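Local structure of halorhodopsin (Halobacterium salinarum, 2JAF) at residues L78-G83 and W106-T111; L131-T136 and V180-A185; W214-G217 and A222-Q225. The protein pumps chloride ions across the halobacterial membrane, using the energy of light absorbed by its bound retinal. The protein carries 2 engineered substitutions. All coordinates share one frame; numbering follows the deposited sequence.

Contact 1: residues L78-G83 and W106-T111; sequences LGLLSG and WGRYLT. With PLM (palmitic acid), chain E; PLM (palmitic acid), chain D.
Leu80 and Gly107 mark the closest backbone approach between the end of helix 58-82 and the beginning of helix 106-127, their CA atoms 6.3 Å apart. The leucine fills the interval with its two methyls: CD2 lies over the backbone of Gly107, 4.1 Å from its N, where a side chain would be tightly squeezed, while CD1 rests on the shaft of Arg108, 3.7 Å from CG. These two side chains cross at about a right angle, and the same CD1 sits over one face of the guanidinium, offset toward its rim. With its chain extended from CG to NE, the arginine carries its charged end past the leucine to Gln105, Tyr77, Ser231 and Ser235, a set of hydrogen bonds that probably holds the buried guanidinium in one orientation.

Trp106 starts away from helix 58-82, and its indole packs on a bound palmitic acid. Its CG stands between the backbone N and the carbonyl carbon (chi1 62°), and one indole face lies along the palmitic acid of chain E, whose C2 comes within 3.5 Å of NE1 and whose chain continues across the six-membered ring. An alanine here would remove that broad surface and is likely to leave the first part of the fatty-acid chain loosely held. One turn on, Leu110 CD2 touches both fatty acids, C4 of the palmitic acid of chain D at 3.7 Å and C9 of that of chain E at 3.8 Å.

In this bacteriorhodopsin-like fold, helix 58-82 ends as Gly83 takes up a positive phi. Just beyond, backbone hydrogen bonds link Thr85 to Gly79 and Gly107, tying the two helix ends together before the connection that contains antiparallel strands 87-90 and 101-104. Leu80 also packs on Leu33 of helix 27-50, and Trp106 on Leu149 and Met153 of helix 131-153.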
loop_
_atom_site.group_PDB
_atom_site.type_symbol
_atom_site.label_atom_id
_atom_site.label_comp_id
_atom_site.label_asym_id
_atom_site.label_seq_id
_atom_site.Cartn_x
_atom_site.Cartn_y
_atom_site.Cartn_z
ATOM N N LEU A 78 19.924 4.069 0.122
ATOM C CA LEU A 78 20.112 5.392 0.720
ATOM C C LEU A 78 19.522 5.365 2.132
ATOM O O LEU A 78 20.069 5.959 3.059
ATOM C CB LEU A 78 19.396 6.467 -0.103
ATOM C CG LEU A 78 19.880 6.686 -1.534
ATOM C CD1 LEU A 78 18.990 7.724 -2.216
ATOM C CD2 LEU A 78 21.339 7.140 -1.520
ATOM N N GLY A 79 18.394 4.681 2.283
ATOM C CA GLY A 79 17.766 4.583 3.589
ATOM C C GLY A 79 18.719 3.901 4.551
ATOM O O GLY A 79 18.888 4.332 5.696
ATOM N N LEU A 80 19.361 2.835 4.075
ATOM C CA LEU A 80 20.312 2.097 4.898
ATOM C C LEU A 80 21.571 2.912 5.191
ATOM O O LEU A 80 21.984 3.046 6.341
ATOM C CB LEU A 80 20.704 0.787 4.203
ATOM C CG LEU A 80 19.560 -0.193 3.921
ATOM C CD1 LEU A 80 20.105 -1.431 3.203
ATOM C CD2 LEU A 80 18.883 -0.585 5.226
ATOM N N LEU A 81 22.187 3.447 4.142
ATOM C CA LEU A 81 23.401 4.238 4.301
ATOM C C LEU A 81 23.215 5.388 5.282
ATOM O O LEU A 81 24.066 5.629 6.147
ATOM C CB LEU A 81 23.849 4.787 2.940
ATOM C CG LEU A 81 24.703 3.848 2.081
ATOM C CD1 LEU A 81 24.942 4.462 0.708
ATOM C CD2 LEU A 81 26.026 3.589 2.788
ATOM N N SER A 82 22.094 6.092 5.149
ATOM C CA SER A 82 21.798 7.233 6.009
ATOM C C SER A 82 21.459 6.842 7.444
ATOM O O SER A 82 21.477 7.688 8.340
ATOM C CB SER A 82 20.626 8.022 5.436
ATOM O OG SER A 82 19.410 7.338 5.667
ATOM N N GLY A 83 21.139 5.569 7.660
ATOM C CA GLY A 83 20.781 5.123 8.996
ATOM C C GLY A 83 19.295 5.289 9.275
ATOM O O GLY A 83 18.798 4.847 10.309
ATOM N N TRP A 106 16.386 -3.266 8.618
ATOM C CA TRP A 106 14.964 -3.430 8.349
ATOM C C TRP A 106 14.449 -2.661 7.141
ATOM O O TRP A 106 13.364 -2.949 6.633
ATOM C CB TRP A 106 14.129 -3.090 9.592
ATOM C CG TRP A 106 14.241 -1.687 10.097
ATOM C CD1 TRP A 106 15.039 -1.241 11.116
ATOM C CD2 TRP A 106 13.482 -0.556 9.659
ATOM N NE1 TRP A 106 14.816 0.093 11.341
ATOM C CE2 TRP A 106 13.865 0.542 10.461
ATOM C CE3 TRP A 106 12.512 -0.362 8.666
ATOM C CZ2 TRP A 106 13.313 1.816 10.302
ATOM C CZ3 TRP A 106 11.964 0.905 8.507
ATOM C CH2 TRP A 106 12.367 1.977 9.324
ATOM N N GLY A 107 15.225 -1.686 6.678
ATOM C CA GLY A 107 14.815 -0.939 5.506
ATOM C C GLY A 107 14.800 -1.848 4.287
ATOM O O GLY A 107 14.088 -1.589 3.318
ATOM N N ARG A 108 15.588 -2.918 4.312
ATOM C CA ARG A 108 15.579 -3.828 3.168
ATOM C C ARG A 108 14.199 -4.464 3.063
ATOM O O ARG A 108 13.571 -4.456 2.005
ATOM C CB ARG A 108 16.621 -4.939 3.330
ATOM C CG ARG A 108 18.070 -4.536 3.132
ATOM C CD ARG A 108 18.966 -5.779 3.201
ATOM N NE ARG A 108 20.392 -5.488 3.103
ATOM C CZ ARG A 108 21.060 -5.311 1.964
ATOM N NH1 ARG A 108 20.435 -5.388 0.790
ATOM N NH2 ARG A 108 22.361 -5.079 2.001
ATOM N N TYR A 109 13.726 -5.002 4.183
ATOM C CA TYR A 109 12.441 -5.679 4.229
ATOM C C TYR A 109 11.308 -4.742 3.837
ATOM O O TYR A 109 10.396 -5.125 3.099
ATOM C CB TYR A 109 12.228 -6.275 5.634
ATOM C CG TYR A 109 13.501 -6.874 6.217
ATOM C CD1 TYR A 109 14.411 -7.559 5.404
ATOM C CD2 TYR A 109 13.814 -6.729 7.569
ATOM C CE1 TYR A 109 15.599 -8.078 5.921
ATOM C CE2 TYR A 109 15.001 -7.244 8.095
ATOM C CZ TYR A 109 15.889 -7.916 7.265
ATOM O OH TYR A 109 17.067 -8.417 7.776
ATOM N N LEU A 110 11.382 -3.498 4.300
ATOM C CA LEU A 110 10.358 -2.513 3.983
ATOM C C LEU A 110 10.297 -2.142 2.497
ATOM O O LEU A 110 9.222 -2.117 1.893
ATOM C CB LEU A 110 10.589 -1.234 4.793
ATOM C CG LEU A 110 9.573 -0.124 4.504
ATOM C CD1 LEU A 110 8.201 -0.552 5.029
ATOM C CD2 LEU A 110 10.017 1.179 5.157
ATOM N N THR A 111 11.447 -1.843 1.899
ATOM C CA THR A 111 11.452 -1.460 0.494
ATOM C C THR A 111 11.122 -2.622 -0.442
ATOM O O THR A 111 10.632 -2.405 -1.551
ATOM C CB THR A 111 12.798 -0.831 0.085
ATOM O OG1 THR A 111 13.828 -1.822 0.120
ATOM C CG2 THR A 111 13.156 0.299 1.042
HETATM C C1 PLM E . 12.696 0.399 14.757
HETATM O O1 PLM E . 13.605 1.251 14.718
HETATM O O2 PLM E . 12.332 -0.143 15.824
HETATM C C2 PLM E . 12.027 0.022 13.445
HETATM C C3 PLM E . 10.585 0.463 13.208
HETATM C C4 PLM E . 10.185 -0.007 11.813
HETATM C C5 PLM E . 8.773 0.339 11.376
HETATM C C6 PLM E . 8.655 1.734 10.796
HETATM C C7 PLM E . 8.222 1.740 9.341
HETATM C C8 PLM E . 8.105 3.151 8.805
HETATM C C9 PLM E . 7.648 3.128 7.355
HETATM C CA PLM E . 7.513 4.522 6.771
HETATM C CB PLM E . 6.859 4.676 5.405
HETATM C CC PLM E . 5.417 4.209 5.295
HETATM C CD PLM E . 4.884 4.474 3.901
HETATM C CE PLM E . 3.435 4.004 3.782
HETATM C CF PLM E . 3.266 3.340 2.421
HETATM C CG PLM E . 1.848 2.829 2.226
HETATM C C1 PLM D . 13.070 3.929 1.645
HETATM O O1 PLM D . 13.618 4.858 2.263
HETATM O O2 PLM D . 13.581 3.419 0.623
HETATM C C2 PLM D . 11.743 3.422 2.182
HETATM C C3 PLM D . 10.614 3.295 1.165
HETATM C C4 PLM D . 9.393 2.752 1.892
HETATM C C5 PLM D . 8.239 2.610 0.923
HETATM C C6 PLM D . 7.660 1.216 0.901
HETATM C C7 PLM D . 6.364 1.334 0.125
HETATM C C8 PLM D . 5.645 0.010 0.008
HETATM C C9 PLM D . 4.379 0.206 -0.807
HETATM C CA PLM D . 3.602 -1.091 -0.928
HETATM C CB PLM D . 2.536 -1.215 -2.008
HETATM C CC PLM D . 2.988 -1.105 -3.455
HETATM C CD PLM D . 1.781 -1.314 -4.351
HETATM C CE PLM D . 2.174 -1.231 -5.826
HETATM C CF PLM D . 0.901 -1.220 -6.661
HETATM C CG PLM D . 1.234 -1.148 -8.143
#

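Contact 2: residues L131-T136 and V180-A185; sequences LGSLFT and VTDWAA
Ser133 directs its OG at Asp182 and Trp183 by setting it anti to the backbone N (chi1 -177°), while Asp182 answers with CG lodged between its own N and carbonyl carbon (chi1 65°). The result is a buried, hydrogen-bonded helix-helix contact within the seven-helix bundle, joining the beginning of helix 131-153 to the first turn of helix 182-190. A single hydroxyl serves both partners: it donates to Asp182 OD2 at 2.6 Å, on that oxygen's syn lone pair, and accepts from the indole N-H. This double engagement fixes the rotation of the buried serine, and the donated bond would probably help to stabilise the carboxylate as an anion.

Beside the polar groups, Leu134 CD1 lies 4.0 Å from Trp183 CH2, the leucine meeting the ring obliquely. Leu121 and Leu123 of helix 106-127 pack against Leu134 and Trp183 respectively, and Phe196 of helix 193-216 adds to the surroundings of the indole. Phe135, turned away from helix 182-190, meets Phe135 of both neighbouring subunits edge-to-face. At the tryptophan, Ser133 OG lies in the ring plane, 2.8 Å from NE1, with a bent N-H...O angle of 141°.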
loop_
_atom_site.group_PDB
_atom_site.type_symbol
_atom_site.label_atom_id
_atom_site.label_comp_id
_atom_site.label_asym_id
_atom_site.label_seq_id
_atom_site.Cartn_x
_atom_site.Cartn_y
_atom_site.Cartn_z
ATOM N N LEU A 131 -5.545 -9.449 -14.925
ATOM C CA LEU A 131 -5.394 -8.394 -13.931
ATOM C C LEU A 131 -5.706 -8.935 -12.540
ATOM O O LEU A 131 -5.078 -8.543 -11.555
ATOM C CB LEU A 131 -6.333 -7.223 -14.242
ATOM C CG LEU A 131 -6.223 -6.525 -15.602
ATOM C CD1 LEU A 131 -4.769 -6.148 -15.860
ATOM C CD2 LEU A 131 -6.749 -7.438 -16.708
ATOM N N GLY A 132 -6.681 -9.836 -12.468
ATOM C CA GLY A 132 -7.068 -10.420 -11.196
ATOM C C GLY A 132 -5.953 -11.245 -10.587
ATOM O O GLY A 132 -5.726 -11.209 -9.375
ATOM N N SER A 133 -5.260 -12.003 -11.431
ATOM C CA SER A 133 -4.153 -12.833 -10.978
ATOM C C SER A 133 -3.026 -11.925 -10.489
ATOM O O SER A 133 -2.446 -12.150 -9.430
ATOM C CB SER A 133 -3.657 -13.719 -12.124
ATOM O OG SER A 133 -2.622 -14.585 -11.695
ATOM N N LEU A 134 -2.727 -10.890 -11.266
ATOM C CA LEU A 134 -1.671 -9.954 -10.900
ATOM C C LEU A 134 -1.963 -9.364 -9.526
ATOM O O LEU A 134 -1.076 -9.253 -8.681
ATOM C CB LEU A 134 -1.574 -8.836 -11.939
ATOM C CG LEU A 134 -0.513 -7.758 -11.708
ATOM C CD1 LEU A 134 0.879 -8.373 -11.749
ATOM C CD2 LEU A 134 -0.655 -6.682 -12.772
ATOM N N PHE A 135 -3.222 -8.991 -9.319
ATOM C CA PHE A 135 -3.679 -8.413 -8.060
ATOM C C PHE A 135 -3.399 -9.334 -6.875
ATOM O O PHE A 135 -2.830 -8.923 -5.861
ATOM C CB PHE A 135 -5.191 -8.153 -8.126
ATOM C CG PHE A 135 -5.561 -6.710 -8.327
ATOM C CD1 PHE A 135 -5.140 -5.737 -7.424
ATOM C CD2 PHE A 135 -6.367 -6.327 -9.396
ATOM C CE1 PHE A 135 -5.521 -4.402 -7.581
ATOM C CE2 PHE A 135 -6.755 -4.996 -9.563
ATOM C CZ PHE A 135 -6.331 -4.033 -8.653
ATOM N N THR A 136 -3.816 -10.584 -7.011
ATOM C CA THR A 136 -3.648 -11.571 -5.957
ATOM C C THR A 136 -2.185 -11.808 -5.627
ATOM O O THR A 136 -1.812 -11.942 -4.459
ATOM C CB THR A 136 -4.283 -12.908 -6.362
ATOM O OG1 THR A 136 -5.640 -12.687 -6.766
ATOM C CG2 THR A 136 -4.268 -13.874 -5.193
ATOM N N VAL A 180 4.270 -21.012 -11.598
ATOM C CA VAL A 180 4.255 -22.396 -12.058
ATOM C C VAL A 180 2.942 -22.798 -12.718
ATOM O O VAL A 180 2.850 -23.878 -13.309
ATOM C CB VAL A 180 4.522 -23.377 -10.892
ATOM C CG1 VAL A 180 5.783 -22.967 -10.149
ATOM C CG2 VAL A 180 3.335 -23.405 -9.953
ATOM N N THR A 181 1.926 -21.945 -12.621
ATOM C CA THR A 181 0.641 -22.285 -13.217
ATOM C C THR A 181 0.084 -21.305 -14.250
ATOM O O THR A 181 0.563 -21.268 -15.384
ATOM C CB THR A 181 -0.437 -22.556 -12.125
ATOM O OG1 THR A 181 -0.569 -21.418 -11.263
ATOM C CG2 THR A 181 -0.052 -23.772 -11.294
ATOM N N ASP A 182 -0.914 -20.509 -13.870
ATOM C CA ASP A 182 -1.548 -19.592 -14.816
ATOM C C ASP A 182 -0.669 -18.544 -15.500
ATOM O O ASP A 182 -0.927 -18.189 -16.647
ATOM C CB ASP A 182 -2.759 -18.914 -14.164
ATOM C CG ASP A 182 -2.379 -18.015 -13.018
ATOM O OD1 ASP A 182 -1.634 -18.468 -12.127
ATOM O OD2 ASP A 182 -2.837 -16.854 -13.005
ATOM N N TRP A 183 0.363 -18.048 -14.824
ATOM C CA TRP A 183 1.239 -17.062 -15.450
ATOM C C TRP A 183 2.020 -17.698 -16.599
ATOM O O TRP A 183 2.350 -17.031 -17.580
ATOM C CB TRP A 183 2.209 -16.466 -14.421
ATOM C CG TRP A 183 1.587 -15.391 -13.575
ATOM C CD1 TRP A 183 0.306 -15.362 -13.098
ATOM C CD2 TRP A 183 2.230 -14.215 -13.070
ATOM N NE1 TRP A 183 0.115 -14.242 -12.328
ATOM C CE2 TRP A 183 1.277 -13.520 -12.292
ATOM C CE3 TRP A 183 3.517 -13.681 -13.197
ATOM C CZ2 TRP A 183 1.571 -12.317 -11.644
ATOM C CZ3 TRP A 183 3.811 -12.485 -12.552
ATOM C CH2 TRP A 183 2.842 -11.816 -11.786
ATOM N N ALA A 184 2.305 -18.992 -16.477
ATOM C CA ALA A 184 3.039 -19.715 -17.513
ATOM C C ALA A 184 2.142 -19.983 -18.715
ATOM O O ALA A 184 2.586 -19.903 -19.864
ATOM C CB ALA A 184 3.573 -21.026 -16.959
ATOM N N ALA A 185 0.880 -20.305 -18.446
ATOM C CA ALA A 185 -0.075 -20.578 -19.512
ATOM C C ALA A 185 -0.371 -19.290 -20.269
ATOM O O ALA A 185 -0.619 -19.309 -21.475
ATOM C CB ALA A 185 -1.359 -21.156 -18.930
#

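Contact 3: residues W214-G217 and A222-Q225; sequences WAVG and ALVQ
Val216 and Leu223 meet where the chain, having left helix 193-216, doubles back over its end, and the tight part of the contact is almost entirely backbone. Val216 O is gripped by two successive amides: Val224 N approaches it at 3.1 Å with a fairly straight bond (159°), whereas Leu223 N, at 2.8 Å, is bent to 129° and binds weakly. Next to them Ala222 N reaches Gly217 O at 2.8 Å from above the carbonyl plane, 45° out of it. The backbones also come close where Gly217 C lies 3.5 Å from Val224 O.

The arrangement is a helix C-terminus closed by its own following loop: carbonyls at the end of the helix, which lack amides from a further turn, are met by amides of 222-224, and a backbone hydrogen bond also links Ala215 and Leu221. Ala222 adopts a left-handed backbone conformation as the chain reverses, just ahead of the residues that lead to helix 227-255.

Farther out the packing is apolar and sparser. Val216 holds CG1 anti to its amide nitrogen, which sets this methyl 4.0 Å from Leu223 CB and also 4.0 Å from Val224 CG2, while Leu223 itself lies on the surface. Val224 additionally leans on Ala229 of helix 227-255, and Ala222 on His95 and Ala96. Trp214 faces the interior instead, touching retinal as part of its pocket, edge-to-face with Trp162.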
loop_
_atom_site.group_PDB
_atom_site.type_symbol
_atom_site.label_atom_id
_atom_site.label_comp_id
_atom_site.label_asym_id
_atom_site.label_seq_id
_atom_site.Cartn_x
_atom_site.Cartn_y
_atom_site.Cartn_z
ATOM N N TRP A 214 18.485 -14.866 5.576
ATOM C CA TRP A 214 17.845 -14.446 6.828
ATOM C C TRP A 214 18.032 -15.506 7.909
ATOM O O TRP A 214 18.414 -15.197 9.045
ATOM C CB TRP A 214 16.347 -14.214 6.627
ATOM C CG TRP A 214 15.709 -13.391 7.730
ATOM C CD1 TRP A 214 15.558 -12.038 7.751
ATOM C CD2 TRP A 214 15.167 -13.874 8.973
ATOM N NE1 TRP A 214 14.953 -11.643 8.925
ATOM C CE2 TRP A 214 14.705 -12.750 9.692
ATOM C CE3 TRP A 214 15.030 -15.145 9.546
ATOM C CZ2 TRP A 214 14.111 -12.859 10.961
ATOM C CZ3 TRP A 214 14.437 -15.253 10.815
ATOM C CH2 TRP A 214 13.988 -14.115 11.500
ATOM N N ALA A 215 17.764 -16.758 7.545
ATOM C CA ALA A 215 17.886 -17.879 8.472
ATOM C C ALA A 215 19.317 -18.175 8.912
ATOM O O ALA A 215 19.554 -18.507 10.072
ATOM C CB ALA A 215 17.272 -19.133 7.852
ATOM N N VAL A 216 20.268 -18.077 7.988
ATOM C CA VAL A 216 21.663 -18.355 8.316
ATOM C C VAL A 216 22.330 -17.185 9.038
ATOM O O VAL A 216 23.196 -17.387 9.900
ATOM C CB VAL A 216 22.461 -18.706 7.035
ATOM C CG1 VAL A 216 23.948 -18.845 7.346
ATOM C CG2 VAL A 216 21.925 -20.000 6.448
ATOM N N GLY A 217 21.902 -15.971 8.695
ATOM C CA GLY A 217 22.459 -14.766 9.291
ATOM C C GLY A 217 22.099 -14.452 10.734
ATOM O O GLY A 217 21.367 -15.185 11.395
ATOM N N ALA A 222 21.780 -17.241 13.273
ATOM C CA ALA A 222 23.070 -16.636 13.582
ATOM C C ALA A 222 24.231 -17.625 13.415
ATOM O O ALA A 222 25.143 -17.682 14.243
ATOM C CB ALA A 222 23.059 -16.051 15.005
ATOM N N LEU A 223 24.187 -18.422 12.348
ATOM C CA LEU A 223 25.278 -19.354 12.071
ATOM C C LEU A 223 26.427 -18.458 11.605
ATOM O O LEU A 223 27.607 -18.765 11.799
ATOM C CB LEU A 223 24.879 -20.344 10.972
ATOM C CG LEU A 223 23.600 -21.144 11.242
ATOM C CD1 LEU A 223 23.450 -22.234 10.183
ATOM C CD2 LEU A 223 23.645 -21.762 12.624
ATOM N N VAL A 224 26.054 -17.344 10.979
ATOM C CA VAL A 224 27.000 -16.325 10.533
ATOM C C VAL A 224 26.607 -15.118 11.383
ATOM O O VAL A 224 25.511 -14.583 11.234
ATOM C CB VAL A 224 26.820 -15.961 9.040
ATOM C CG1 VAL A 224 27.518 -14.645 8.747
ATOM C CG2 VAL A 224 27.416 -17.049 8.156
ATOM N N GLN A 225 27.488 -14.697 12.280
ATOM C CA GLN A 225 27.180 -13.577 13.158
ATOM C C GLN A 225 27.646 -12.211 12.670
ATOM O O GLN A 225 27.440 -11.209 13.352
ATOM C CB GLN A 225 27.747 -13.855 14.550
ATOM C CG GLN A 225 26.950 -14.913 15.298
ATOM C CD GLN A 225 27.537 -15.255 16.646
ATOM O OE1 GLN A 225 28.263 -14.460 17.240
ATOM N NE2 GLN A 225 27.212 -16.444 17.149
#

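How the contacts relate
Contacts 1 and 3 are neighbours, with centres 19 Å apart, and meet directly where Tyr109 OH packs 3.9 Å from Trp214 CD1. Both come near the chromophore: Trp214 touches retinal, and the side chain of Arg108 is about 8 Å from it. Contact 2 lies on the opposite side of the chain's centre, its own centre 30 Å from that of contact 1 and 34 Å from that of contact 3, though the side chain of Trp183 still comes within about 13 Å of retinal. Helices 106-127 and 131-153, consecutive in the chain, join contacts 1 and 2, and both of these contacts also touch the second subunit, whereas contact 3 meets no other protein chain of the assembly.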